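Long-range contacts in importin-95 (Chaetomium thermophilum, PDB 4XRI), which probably serves as a nuclear import receptor of the importin beta family, a flexible HEAT-repeat protein thought to bind a small GTPase and ferry cargo proteins: residues E430-R435 / S473-A478; I130-N135 / T172-S177; I578-Q583 / S623-G628; N219-E224 / E262-Y267. The protein carries 2 engineered substitutions. All coordinates share one frame; numbering follows the deposited sequence.

Overall arrangement
Four contacts follow one another along this all-helical solenoid without nesting or crossing, and each closes a loop of about 40 residues that is mostly helix. From the N terminus, interaction 2 comes first and joins the end of helix 114-131 to helix 172-178. Interaction 4 next ties the loop before helix 224-238 to the turn leading into helix 265-280; its centre is about 27 Å from that of interaction 2. Interaction 1 then brings the start of helix 432-449 to the turn before helix 477-490. Interaction 3, its centre about 28 Å from that of interaction 1, sets helix 573-597 against the start of helix 625-640. Interactions 2 and 3 lie on opposite sides of the chain's centre.

Interaction 1: E430-R435 / S473-A478; sequences ESIQVR and SPKMAA. With SO4 (sulfate ion), chain J.
The CA atoms of I432 and K475 lie 7.4 Å apart and those of R435 and M476 7.0 Å, so the first turn of helix 432-449 meets the turn leading into helix 477-490. I432 CG1 packs on the aliphatic K475 CG at 3.5 Å. M476 lies across R435 at about a right angle, SD 3.8 Å from R435 CB and CE 3.5 Å from R435 O. R435 bends back at chi3 (-81°), which brings NH1 to E430 O at 3.2 Å, a bond tilted from the guanidinium plane. One face of that guanidinium rests on I432 CD1, while water 1 at its edge bridges R435 NH2 (2.6 Å) to S473 OG. A sulfate, probably from the crystallisation liquor, accepts from Q433 NE2. S431 N-caps helix 432-449. Helices of the HEAT-repeat solenoid meet near their ends here; helix 390-402 flanks the contact through W390 and D394, and M476 also touches M427 in the loop before helix 432-449.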
loop_
_atom_site.group_PDB
_atom_site.type_symbol
_atom_site.label_atom_id
_atom_site.label_comp_id
_atom_site.label_asym_id
_atom_site.label_seq_id
_atom_site.Cartn_x
_atom_site.Cartn_y
_atom_site.Cartn_z
ATOM N N GLU A 430 27.368 24.788 0.724
ATOM C CA GLU A 430 26.635 25.988 0.329
ATOM C C GLU A 430 25.249 25.621 -0.176
ATOM O O GLU A 430 24.247 26.206 0.233
ATOM C CB GLU A 430 27.379 26.764 -0.762
ATOM C CG GLU A 430 28.690 27.392 -0.343
ATOM C CD GLU A 430 29.387 28.075 -1.507
ATOM O OE1 GLU A 430 28.939 27.892 -2.661
ATOM O OE2 GLU A 430 30.374 28.803 -1.271
ATOM N N SER A 431 25.209 24.645 -1.076
ATOM C CA SER A 431 23.972 24.228 -1.718
ATOM C C SER A 431 23.014 23.571 -0.733
ATOM O O SER A 431 23.393 22.668 0.012
ATOM C CB SER A 431 24.272 23.270 -2.871
ATOM O OG SER A 431 23.076 22.783 -3.457
ATOM N N ILE A 432 21.771 24.039 -0.734
ATOM C CA ILE A 432 20.751 23.482 0.139
ATOM C C ILE A 432 20.324 22.105 -0.368
ATOM O O ILE A 432 19.867 21.263 0.403
ATOM C CB ILE A 432 19.525 24.419 0.244
ATOM C CG1 ILE A 432 18.567 23.939 1.337
ATOM C CG2 ILE A 432 18.818 24.550 -1.100
ATOM C CD1 ILE A 432 19.186 23.870 2.710
ATOM N N GLN A 433 20.491 21.879 -1.668
ATOM C CA GLN A 433 20.202 20.577 -2.256
ATOM C C GLN A 433 21.186 19.538 -1.734
ATOM O O GLN A 433 20.797 18.430 -1.367
ATOM C CB GLN A 433 20.264 20.630 -3.786
ATOM C CG GLN A 433 19.206 21.504 -4.433
ATOM C CD GLN A 433 19.643 22.951 -4.568
ATOM O OE1 GLN A 433 20.776 23.304 -4.239
ATOM N NE2 GLN A 433 18.743 23.796 -5.057
ATOM N N VAL A 434 22.462 19.909 -1.705
ATOM C CA VAL A 434 23.515 19.018 -1.233
ATOM C C VAL A 434 23.322 18.683 0.241
ATOM O O VAL A 434 23.498 17.538 0.656
ATOM C CB VAL A 434 24.914 19.638 -1.439
ATOM C CG1 VAL A 434 25.986 18.781 -0.781
ATOM C CG2 VAL A 434 25.203 19.806 -2.920
ATOM N N ARG A 435 22.951 19.692 1.023
ATOM C CA ARG A 435 22.713 19.513 2.452
ATOM C C ARG A 435 21.538 18.582 2.721
ATOM O O ARG A 435 21.589 17.751 3.628
ATOM C CB ARG A 435 22.469 20.862 3.127
ATOM C CG ARG A 435 23.742 21.609 3.491
ATOM C CD ARG A 435 23.420 22.916 4.188
ATOM N NE ARG A 435 23.061 23.966 3.240
ATOM C CZ ARG A 435 22.349 25.041 3.555
ATOM N NH1 ARG A 435 22.074 25.950 2.630
ATOM N NH2 ARG A 435 21.906 25.202 4.794
ATOM N N SER A 473 17.137 25.298 8.891
ATOM C CA SER A 473 16.933 25.123 7.454
ATOM C C SER A 473 15.751 24.209 7.135
ATOM O O SER A 473 15.921 23.002 6.984
ATOM C CB SER A 473 18.207 24.576 6.806
ATOM O OG SER A 473 19.320 25.407 7.094
ATOM N N PRO A 474 14.548 24.794 7.010
ATOM C CA PRO A 474 13.285 24.088 6.745
ATOM C C PRO A 474 13.333 23.130 5.556
ATOM O O PRO A 474 12.706 22.071 5.605
ATOM C CB PRO A 474 12.305 25.231 6.463
ATOM C CG PRO A 474 12.843 26.372 7.241
ATOM C CD PRO A 474 14.340 26.243 7.175
ATOM N N LYS A 475 14.065 23.501 4.510
ATOM C CA LYS A 475 14.142 22.702 3.288
ATOM C C LYS A 475 14.696 21.299 3.541
ATOM O O LYS A 475 14.359 20.351 2.830
ATOM C CB LYS A 475 14.999 23.429 2.245
ATOM C CG LYS A 475 15.339 22.623 0.995
ATOM C CD LYS A 475 14.171 22.517 0.031
ATOM C CE LYS A 475 14.634 21.959 -1.308
ATOM N NZ LYS A 475 15.358 20.665 -1.151
ATOM N N MET A 476 15.529 21.162 4.568
ATOM C CA MET A 476 16.127 19.870 4.887
ATOM C C MET A 476 15.585 19.291 6.195
ATOM O O MET A 476 16.035 18.235 6.647
ATOM C CB MET A 476 17.648 19.999 4.962
ATOM C CG MET A 476 18.136 21.050 5.943
ATOM S SD MET A 476 19.912 21.329 5.846
ATOM C CE MET A 476 20.519 19.725 6.350
ATOM N N ALA A 477 14.616 19.985 6.788
ATOM C CA ALA A 477 14.038 19.600 8.079
ATOM C C ALA A 477 13.532 18.158 8.095
ATOM O O ALA A 477 13.842 17.394 9.010
ATOM C CB ALA A 477 12.906 20.546 8.452
ATOM N N ALA A 478 12.755 17.797 7.079
ATOM C CA ALA A 478 12.181 16.458 6.971
ATOM C C ALA A 478 13.267 15.382 6.960
ATOM O O ALA A 478 13.190 14.404 7.706
ATOM C CB ALA A 478 11.319 16.353 5.722
HETATM S S SO4 J . 21.892 26.210 -5.886
HETATM O O1 SO4 J . 22.503 24.884 -5.882
HETATM O O2 SO4 J . 20.643 26.177 -5.130
HETATM O O3 SO4 J . 22.809 27.167 -5.272
HETATM O O4 SO4 J . 21.616 26.615 -7.261
HETATM O O HOH W 1 22.158 24.256 7.174
#

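Interaction 2: I130-N135 / T172-S177; sequences IELPRN and TDLRNS
L174 reaches L132 because its CG stands anti to the backbone N (chi1 178°) and the branch then turns at chi2 (58°), which sends CD1 across the gap. There CD1 touches both L132 CB and L132 CD1, each at 3.8 Å, with the two leucines crossing at a slant. S177 has its OG between the backbone N and the carbonyl carbon (chi1 77°); from there it donates to L174 O at 2.6 Å, so the hydroxyl is satisfied within its own helix. S177 CB lies 3.6 Å from L132 O, and its OG also lies against L132 CB. P133 completes the contact: CB packs on D173 CB at 4.1 Å, and CG comes equally close to L174 N. Across the two segments the contact is van der Waals packing, with the leucine pair and P133 at its heart. A Schellman motif ends helix 114-131, with N135 (positive phi) as the C-prime residue and Q136 N bonded to E131 O. This joins a helix end to a short helix of the helical-repeat solenoid. Behind it, E131 is tied to K102 and W89, and I130 packs on helix 79-91; R175 of helix 172-178 forms a salt bridge with E215.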
loop_
_atom_site.group_PDB
_atom_site.type_symbol
_atom_site.label_atom_id
_atom_site.label_comp_id
_atom_site.label_asym_id
_atom_site.label_seq_id
_atom_site.Cartn_x
_atom_site.Cartn_y
_atom_site.Cartn_z
ATOM N N ILE A 130 -19.122 -5.963 -24.557
ATOM C CA ILE A 130 -20.463 -6.473 -24.319
ATOM C C ILE A 130 -20.879 -7.507 -25.364
ATOM O O ILE A 130 -21.414 -8.565 -25.028
ATOM C CB ILE A 130 -21.499 -5.330 -24.313
ATOM C CG1 ILE A 130 -21.161 -4.308 -23.229
ATOM C CG2 ILE A 130 -22.907 -5.886 -24.120
ATOM C CD1 ILE A 130 -21.979 -3.037 -23.327
ATOM N N GLU A 131 -20.617 -7.205 -26.632
ATOM C CA GLU A 131 -21.208 -7.976 -27.722
ATOM C C GLU A 131 -20.391 -9.180 -28.198
ATOM O O GLU A 131 -20.961 -10.199 -28.590
ATOM C CB GLU A 131 -21.475 -7.060 -28.912
ATOM C CG GLU A 131 -22.583 -6.058 -28.673
ATOM C CD GLU A 131 -23.280 -5.651 -29.955
ATOM O OE1 GLU A 131 -22.705 -5.878 -31.041
ATOM O OE2 GLU A 131 -24.410 -5.119 -29.879
ATOM N N LEU A 132 -19.068 -9.069 -28.168
ATOM C CA LEU A 132 -18.213 -10.151 -28.660
ATOM C C LEU A 132 -18.333 -11.471 -27.871
ATOM O O LEU A 132 -18.342 -12.547 -28.474
ATOM C CB LEU A 132 -16.754 -9.699 -28.682
ATOM C CG LEU A 132 -16.420 -8.690 -29.779
ATOM C CD1 LEU A 132 -14.936 -8.356 -29.780
ATOM C CD2 LEU A 132 -16.840 -9.225 -31.138
ATOM N N PRO A 133 -18.420 -11.406 -26.525
ATOM C CA PRO A 133 -18.644 -12.675 -25.819
ATOM C C PRO A 133 -19.965 -13.351 -26.195
ATOM O O PRO A 133 -20.065 -14.577 -26.142
ATOM C CB PRO A 133 -18.650 -12.257 -24.343
ATOM C CG PRO A 133 -17.829 -11.031 -24.300
ATOM C CD PRO A 133 -18.117 -10.314 -25.581
ATOM N N ARG A 134 -20.960 -12.557 -26.573
ATOM C CA ARG A 134 -22.256 -13.093 -26.981
ATOM C C ARG A 134 -22.346 -13.242 -28.496
ATOM O O ARG A 134 -23.395 -13.604 -29.030
ATOM C CB ARG A 134 -23.386 -12.195 -26.477
ATOM C CG ARG A 134 -23.551 -12.200 -24.969
ATOM C CD ARG A 134 -24.640 -11.239 -24.531
ATOM N NE ARG A 134 -24.916 -11.350 -23.102
ATOM C CZ ARG A 134 -25.781 -12.208 -22.573
ATOM N NH1 ARG A 134 -26.462 -13.031 -23.359
ATOM N NH2 ARG A 134 -25.967 -12.242 -21.260
ATOM N N ASN A 135 -21.240 -12.950 -29.176
ATOM C CA ASN A 135 -21.134 -13.081 -30.628
ATOM C C ASN A 135 -22.175 -12.240 -31.372
ATOM O O ASN A 135 -22.815 -12.703 -32.318
ATOM C CB ASN A 135 -21.252 -14.554 -31.030
ATOM C CG ASN A 135 -20.765 -14.816 -32.441
ATOM O OD1 ASN A 135 -20.012 -14.025 -33.010
ATOM N ND2 ASN A 135 -21.196 -15.934 -33.016
ATOM N N THR A 172 -11.996 -12.764 -19.240
ATOM C CA THR A 172 -11.810 -14.126 -19.735
ATOM C C THR A 172 -12.659 -14.444 -20.964
ATOM O O THR A 172 -12.167 -15.016 -21.938
ATOM C CB THR A 172 -12.129 -15.159 -18.634
ATOM O OG1 THR A 172 -11.202 -15.006 -17.553
ATOM C CG2 THR A 172 -12.030 -16.577 -19.176
ATOM N N ASP A 173 -13.934 -14.074 -20.915
ATOM C CA ASP A 173 -14.851 -14.381 -22.005
ATOM C C ASP A 173 -14.497 -13.616 -23.279
ATOM O O ASP A 173 -14.566 -14.165 -24.379
ATOM C CB ASP A 173 -16.291 -14.081 -21.586
ATOM C CG ASP A 173 -16.712 -14.872 -20.361
ATOM O OD1 ASP A 173 -15.987 -15.821 -19.990
ATOM O OD2 ASP A 173 -17.763 -14.549 -19.770
ATOM N N LEU A 174 -14.122 -12.352 -23.128
ATOM C CA LEU A 174 -13.720 -11.546 -24.275
ATOM C C LEU A 174 -12.442 -12.094 -24.906
ATOM O O LEU A 174 -12.359 -12.240 -26.126
ATOM C CB LEU A 174 -13.521 -10.088 -23.866
ATOM C CG LEU A 174 -13.047 -9.134 -24.962
ATOM C CD1 LEU A 174 -14.013 -9.138 -26.136
ATOM C CD2 LEU A 174 -12.887 -7.731 -24.411
ATOM N N ARG A 175 -11.456 -12.392 -24.063
ATOM C CA ARG A 175 -10.208 -13.009 -24.507
ATOM C C ARG A 175 -10.486 -14.271 -25.314
ATOM O O ARG A 175 -9.968 -14.442 -26.417
ATOM C CB ARG A 175 -9.309 -13.342 -23.310
ATOM C CG ARG A 175 -8.590 -12.151 -22.703
ATOM C CD ARG A 175 -7.595 -11.530 -23.678
ATOM N NE ARG A 175 -6.383 -11.069 -23.004
ATOM C CZ ARG A 175 -6.325 -10.004 -22.211
ATOM N NH1 ARG A 175 -7.410 -9.281 -21.980
ATOM N NH2 ARG A 175 -5.181 -9.663 -21.641
ATOM N N ASN A 176 -11.322 -15.141 -24.754
ATOM C CA ASN A 176 -11.677 -16.405 -25.386
ATOM C C ASN A 176 -12.386 -16.199 -26.718
ATOM O O ASN A 176 -12.195 -16.973 -27.654
ATOM C CB ASN A 176 -12.558 -17.235 -24.452
ATOM C CG ASN A 176 -12.910 -18.588 -25.036
ATOM O OD1 ASN A 176 -12.064 -19.263 -25.625
ATOM N ND2 ASN A 176 -14.166 -18.990 -24.879
ATOM N N SER A 177 -13.202 -15.152 -26.801
ATOM C CA SER A 177 -13.918 -14.843 -28.035
ATOM C C SER A 177 -12.965 -14.334 -29.113
ATOM O O SER A 177 -13.275 -14.387 -30.304
ATOM C CB SER A 177 -15.016 -13.809 -27.780
ATOM O OG SER A 177 -14.477 -12.506 -27.653
#

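Interaction 3: I578-Q583 / S623-G628; sequences ILEDMQ and SSVPEG
The carboxylate of E580 is covered on one side by S623, whose OG stands over CD at 3.5 Å instead of pointing at either oxygen. Water 2 lies on that same side of the carboxylate, donates to E580 OE2 at 3.1 Å and sits 2.7 Å from S623 OG, so the serine and the acid are linked through it. OE2 also takes a salt bridge from K576, one turn back on the same helix, which would help to hold the negative charge in place. The amide of Q583 turns its oxygen to the contact: OE1 lies 3.7 Å from V625 CG2 and nearly as close to CG1, while NE2 donates to T563. V625 CG2 wedges between these two polar side chains, 3.8 Å from E580 CB and 3.7 Å from E580 O, with the E580 side chain crossing the valine at about a right angle. S623 OG also accepts from V625 N at 3.2 Å, a nearly straight capping bond (162°) just before helix 625-640. With an alanine in place of E580, K576 would probably lose this acidic mate, and S623 OG its carboxylate cover and water bridge. T584, the next residue of helix 573-597 after Q583, bonds both E580 O and S624 OG and so ties that helix to S624. In this helical-repeat solenoid, helix 546-567 backs L579 and M582, helix 605-616 covers V625 and Q583 through I615, and helix 665-682 flanks P626 and E627.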
loop_
_atom_site.group_PDB
_atom_site.type_symbol
_atom_site.label_atom_id
_atom_site.label_comp_id
_atom_site.label_asym_id
_atom_site.label_seq_id
_atom_site.Cartn_x
_atom_site.Cartn_y
_atom_site.Cartn_z
ATOM N N ILE A 578 -4.483 22.886 10.589
ATOM C CA ILE A 578 -3.284 23.183 11.365
ATOM C C ILE A 578 -3.478 22.832 12.840
ATOM O O ILE A 578 -2.595 22.259 13.478
ATOM C CB ILE A 578 -2.889 24.667 11.234
ATOM C CG1 ILE A 578 -2.395 24.951 9.816
ATOM C CG2 ILE A 578 -1.814 25.032 12.247
ATOM C CD1 ILE A 578 -1.968 26.389 9.597
ATOM N N LEU A 579 -4.649 23.168 13.367
ATOM C CA LEU A 579 -4.984 22.875 14.756
ATOM C C LEU A 579 -5.052 21.368 14.990
ATOM O O LEU A 579 -4.595 20.868 16.019
ATOM C CB LEU A 579 -6.315 23.541 15.130
ATOM C CG LEU A 579 -6.820 23.530 16.578
ATOM C CD1 LEU A 579 -7.650 22.291 16.878
ATOM C CD2 LEU A 579 -5.661 23.663 17.557
ATOM N N GLU A 580 -5.620 20.650 14.026
ATOM C CA GLU A 580 -5.791 19.208 14.154
ATOM C C GLU A 580 -4.455 18.470 14.088
ATOM O O GLU A 580 -4.243 17.498 14.816
ATOM C CB GLU A 580 -6.746 18.691 13.076
ATOM C CG GLU A 580 -8.204 19.036 13.356
ATOM C CD GLU A 580 -9.140 18.636 12.233
ATOM O OE1 GLU A 580 -8.667 18.060 11.231
ATOM O OE2 GLU A 580 -10.356 18.900 12.356
ATOM N N ASP A 581 -3.551 18.944 13.235
ATOM C CA ASP A 581 -2.205 18.384 13.164
ATOM C C ASP A 581 -1.448 18.619 14.472
ATOM O O ASP A 581 -0.690 17.762 14.922
ATOM C CB ASP A 581 -1.420 18.985 11.992
ATOM C CG ASP A 581 -1.860 18.438 10.649
ATOM O OD1 ASP A 581 -1.447 19.008 9.618
ATOM O OD2 ASP A 581 -2.616 17.445 10.621
ATOM N N MET A 582 -1.656 19.789 15.072
ATOM C CA MET A 582 -1.023 20.142 16.342
ATOM C C MET A 582 -1.458 19.198 17.461
ATOM O O MET A 582 -0.626 18.644 18.187
ATOM C CB MET A 582 -1.357 21.588 16.717
ATOM C CG MET A 582 -0.636 22.104 17.947
ATOM S SD MET A 582 -1.099 23.810 18.314
ATOM C CE MET A 582 -1.098 24.511 16.665
ATOM N N GLN A 583 -2.768 19.019 17.588
ATOM C CA GLN A 583 -3.329 18.166 18.625
ATOM C C GLN A 583 -2.957 16.703 18.415
ATOM O O GLN A 583 -2.668 15.986 19.371
ATOM C CB GLN A 583 -4.846 18.326 18.670
ATOM C CG GLN A 583 -5.316 19.674 19.201
ATOM C CD GLN A 583 -6.820 19.820 19.165
ATOM O OE1 GLN A 583 -7.479 19.318 18.256
ATOM N NE2 GLN A 583 -7.373 20.506 20.158
ATOM N N SER A 623 -11.558 13.986 10.970
ATOM C CA SER A 623 -10.471 14.474 11.804
ATOM C C SER A 623 -9.630 13.309 12.311
ATOM O O SER A 623 -10.154 12.239 12.616
ATOM C CB SER A 623 -11.020 15.292 12.976
ATOM O OG SER A 623 -9.982 15.698 13.850
ATOM N N SER A 624 -8.320 13.521 12.392
ATOM C CA SER A 624 -7.410 12.493 12.882
ATOM C C SER A 624 -7.280 12.569 14.398
ATOM O O SER A 624 -6.625 11.733 15.020
ATOM C CB SER A 624 -6.035 12.637 12.227
ATOM O OG SER A 624 -5.409 13.845 12.616
ATOM N N VAL A 625 -7.912 13.578 14.984
ATOM C CA VAL A 625 -7.751 13.876 16.405
ATOM C C VAL A 625 -8.394 12.866 17.369
ATOM O O VAL A 625 -7.748 12.460 18.333
ATOM C CB VAL A 625 -8.304 15.283 16.735
ATOM C CG1 VAL A 625 -8.242 15.545 18.227
ATOM C CG2 VAL A 625 -7.523 16.347 15.977
ATOM N N PRO A 626 -9.664 12.466 17.132
ATOM C CA PRO A 626 -10.239 11.523 18.100
ATOM C C PRO A 626 -9.459 10.215 18.190
ATOM O O PRO A 626 -9.365 9.621 19.263
ATOM C CB PRO A 626 -11.654 11.273 17.554
ATOM C CG PRO A 626 -11.961 12.449 16.716
ATOM C CD PRO A 626 -10.647 12.846 16.102
ATOM N N GLU A 627 -8.897 9.784 17.066
ATOM C CA GLU A 627 -8.131 8.546 17.021
ATOM C C GLU A 627 -6.841 8.670 17.825
ATOM O O GLU A 627 -6.437 7.733 18.512
ATOM C CB GLU A 627 -7.825 8.168 15.570
ATOM C CG GLU A 627 -7.164 6.815 15.402
ATOM C CD GLU A 627 -7.294 6.288 13.986
ATOM O OE1 GLU A 627 -6.583 5.321 13.639
ATOM O OE2 GLU A 627 -8.113 6.841 13.222
ATOM N N GLY A 628 -6.205 9.835 17.740
ATOM C CA GLY A 628 -4.998 10.107 18.496
ATOM C C GLY A 628 -5.282 10.182 19.983
ATOM O O GLY A 628 -4.501 9.699 20.801
HETATM O O HOH W 2 -11.113 17.773 15.129
#

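Interaction 4: N219-E224 / E262-Y267; sequences NNFKHE and EHMRYY. With SO4 (sulfate ion), chain H.
H263 lays its imidazole under the backbone of F221, with F221 O over the centre of one ring face and nearest to CE1 at 3.6 Å. The opposite face is covered by E262 CG, offset toward the rim. F221 CB adds a 4.0 Å contact to H263 CD2. The F221 side chain crosses that of M264 at about a right angle, CE2 4.0 Å from M264 CE, the methyl approaching the ring obliquely after a bend at chi2 (-59°). F221 also stacks with Y260 and packs on I230 and I256. The contact joins the turns before helices 224-238 and 265-280 of the helical-repeat solenoid. Nearby, Y266 N bonds a sulfate, probably from the crystallisation liquor. Replacing H263 by an alanine would probably strip F221 O of its ring cover and open a gap beside F221 CB. Since R227 NE donates to F221 O, that oxygen is satisfied without the imidazole, which probably contributes mainly packing; any electrostatic gain would probably depend on its protonation.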
loop_
_atom_site.group_PDB
_atom_site.type_symbol
_atom_site.label_atom_id
_atom_site.label_comp_id
_atom_site.label_asym_id
_atom_site.label_seq_id
_atom_site.Cartn_x
_atom_site.Cartn_y
_atom_site.Cartn_z
ATOM N N ASN A 219 0.333 -14.965 -26.898
ATOM C CA ASN A 219 -0.078 -16.245 -26.333
ATOM C C ASN A 219 0.849 -16.605 -25.187
ATOM O O ASN A 219 1.399 -17.705 -25.135
ATOM C CB ASN A 219 -0.092 -17.352 -27.388
ATOM C CG ASN A 219 -0.848 -18.585 -26.922
ATOM O OD1 ASN A 219 -1.526 -18.556 -25.894
ATOM N ND2 ASN A 219 -0.737 -19.670 -27.678
ATOM N N ASN A 220 1.043 -15.637 -24.297
ATOM C CA ASN A 220 1.900 -15.787 -23.130
ATOM C C ASN A 220 3.340 -16.159 -23.485
ATOM O O ASN A 220 4.042 -16.782 -22.686
ATOM C CB ASN A 220 1.302 -16.823 -22.179
ATOM C CG ASN A 220 -0.143 -16.521 -21.827
ATOM O OD1 ASN A 220 -1.040 -17.324 -22.084
ATOM N ND2 ASN A 220 -0.376 -15.350 -21.244
ATOM N N PHE A 221 3.765 -15.780 -24.690
ATOM C CA PHE A 221 5.163 -15.891 -25.113
ATOM C C PHE A 221 5.737 -17.307 -25.060
ATOM O O PHE A 221 6.951 -17.480 -24.967
ATOM C CB PHE A 221 6.032 -14.970 -24.252
ATOM C CG PHE A 221 6.406 -13.683 -24.925
ATOM C CD1 PHE A 221 5.444 -12.884 -25.516
ATOM C CD2 PHE A 221 7.725 -13.267 -24.952
ATOM C CE1 PHE A 221 5.794 -11.697 -26.135
ATOM C CE2 PHE A 221 8.081 -12.083 -25.566
ATOM C CZ PHE A 221 7.115 -11.296 -26.158
ATOM N N LYS A 222 4.875 -18.313 -25.131
ATOM C CA LYS A 222 5.315 -19.694 -24.954
ATOM C C LYS A 222 6.091 -20.235 -26.152
ATOM O O LYS A 222 6.968 -21.084 -25.996
ATOM C CB LYS A 222 4.118 -20.603 -24.674
ATOM C CG LYS A 222 3.152 -20.061 -23.639
ATOM C CD LYS A 222 2.276 -21.169 -23.082
ATOM C CE LYS A 222 0.998 -20.612 -22.485
ATOM N NZ LYS A 222 0.112 -20.049 -23.542
ATOM N N HIS A 223 5.771 -19.741 -27.343
ATOM C CA HIS A 223 6.338 -20.295 -28.566
ATOM C C HIS A 223 7.392 -19.374 -29.177
ATOM O O HIS A 223 7.208 -18.159 -29.247
ATOM C CB HIS A 223 5.221 -20.581 -29.570
ATOM C CG HIS A 223 4.056 -21.306 -28.976
ATOM N ND1 HIS A 223 2.812 -20.732 -28.832
ATOM C CD2 HIS A 223 3.949 -22.558 -28.462
ATOM C CE1 HIS A 223 1.987 -21.596 -28.271
ATOM N NE2 HIS A 223 2.654 -22.713 -28.036
ATOM N N GLU A 224 8.493 -19.974 -29.619
ATOM C CA GLU A 224 9.685 -19.240 -30.037
ATOM C C GLU A 224 9.461 -18.365 -31.270
ATOM O O GLU A 224 10.075 -17.306 -31.406
ATOM C CB GLU A 224 10.827 -20.223 -30.306
ATOM C CG GLU A 224 12.205 -19.589 -30.352
ATOM C CD GLU A 224 13.308 -20.613 -30.535
ATOM O OE1 GLU A 224 13.001 -21.749 -30.952
ATOM O OE2 GLU A 224 14.482 -20.283 -30.258
ATOM N N GLU A 262 11.312 -14.628 -17.659
ATOM C CA GLU A 262 11.864 -15.968 -17.825
ATOM C C GLU A 262 12.261 -16.286 -19.266
ATOM O O GLU A 262 13.045 -17.203 -19.507
ATOM C CB GLU A 262 10.859 -17.010 -17.328
ATOM C CG GLU A 262 9.558 -17.051 -18.113
ATOM C CD GLU A 262 8.591 -18.092 -17.581
ATOM O OE1 GLU A 262 9.001 -18.899 -16.721
ATOM O OE2 GLU A 262 7.420 -18.101 -18.019
ATOM N N HIS A 263 11.727 -15.528 -20.220
ATOM C CA HIS A 263 12.013 -15.773 -21.633
ATOM C C HIS A 263 13.049 -14.812 -22.218
ATOM O O HIS A 263 13.297 -14.824 -23.424
ATOM C CB HIS A 263 10.730 -15.675 -22.467
ATOM C CG HIS A 263 9.685 -16.685 -22.107
ATOM N ND1 HIS A 263 9.789 -18.019 -22.436
ATOM C CD2 HIS A 263 8.498 -16.546 -21.469
ATOM C CE1 HIS A 263 8.717 -18.661 -22.006
ATOM N NE2 HIS A 263 7.919 -17.790 -21.415
ATOM N N MET A 264 13.665 -13.992 -21.375
ATOM C CA MET A 264 14.406 -12.832 -21.870
ATOM C C MET A 264 15.916 -13.003 -22.034
ATOM O O MET A 264 16.577 -12.113 -22.573
ATOM C CB MET A 264 14.150 -11.639 -20.948
ATOM C CG MET A 264 12.765 -11.028 -21.095
ATOM S SD MET A 264 12.448 -10.450 -22.776
ATOM C CE MET A 264 11.397 -11.759 -23.402
ATOM N N ARG A 265 16.457 -14.129 -21.577
ATOM C CA ARG A 265 17.907 -14.335 -21.582
ATOM C C ARG A 265 18.546 -14.106 -22.951
ATOM O O ARG A 265 19.466 -13.299 -23.085
ATOM C CB ARG A 265 18.249 -15.743 -21.099
ATOM C CG ARG A 265 19.744 -16.000 -20.981
ATOM C CD ARG A 265 20.013 -17.307 -20.264
ATOM N NE ARG A 265 21.046 -17.162 -19.243
ATOM C CZ ARG A 265 21.265 -18.046 -18.276
ATOM N NH1 ARG A 265 20.517 -19.138 -18.200
ATOM N NH2 ARG A 265 22.225 -17.838 -17.384
ATOM N N TYR A 266 18.049 -14.815 -23.960
ATOM C CA TYR A 266 18.580 -14.708 -25.316
ATOM C C TYR A 266 18.527 -13.276 -25.839
ATOM O O TYR A 266 19.516 -12.757 -26.356
ATOM C CB TYR A 266 17.812 -15.634 -26.263
ATOM C CG TYR A 266 18.100 -15.402 -27.734
ATOM C CD1 TYR A 266 19.204 -15.983 -28.345
ATOM C CD2 TYR A 266 17.259 -14.613 -28.510
ATOM C CE1 TYR A 266 19.466 -15.779 -29.690
ATOM C CE2 TYR A 266 17.516 -14.401 -29.854
ATOM C CZ TYR A 266 18.620 -14.987 -30.438
ATOM O OH TYR A 266 18.877 -14.780 -31.774
ATOM N N TYR A 267 17.369 -12.642 -25.690
ATOM C CA TYR A 267 17.148 -11.300 -26.218
ATOM C C TYR A 267 17.959 -10.244 -25.476
ATOM O O TYR A 267 18.443 -9.286 -26.081
ATOM C CB TYR A 267 15.662 -10.958 -26.162
ATOM C CG TYR A 267 14.808 -11.977 -26.878
ATOM C CD1 TYR A 267 14.716 -11.981 -28.264
ATOM C CD2 TYR A 267 14.105 -12.945 -26.172
ATOM C CE1 TYR A 267 13.944 -12.913 -28.927
ATOM C CE2 TYR A 267 13.328 -13.881 -26.825
ATOM C CZ TYR A 267 13.251 -13.861 -28.203
ATOM O OH TYR A 267 12.481 -14.790 -28.862
HETATM S S SO4 H . 17.635 -18.834 -23.666
HETATM O O1 SO4 H . 17.289 -19.799 -22.629
HETATM O O2 SO4 H . 16.823 -17.635 -23.494
HETATM O O3 SO4 H . 19.049 -18.491 -23.564
HETATM O O4 SO4 H . 17.367 -19.412 -24.976
#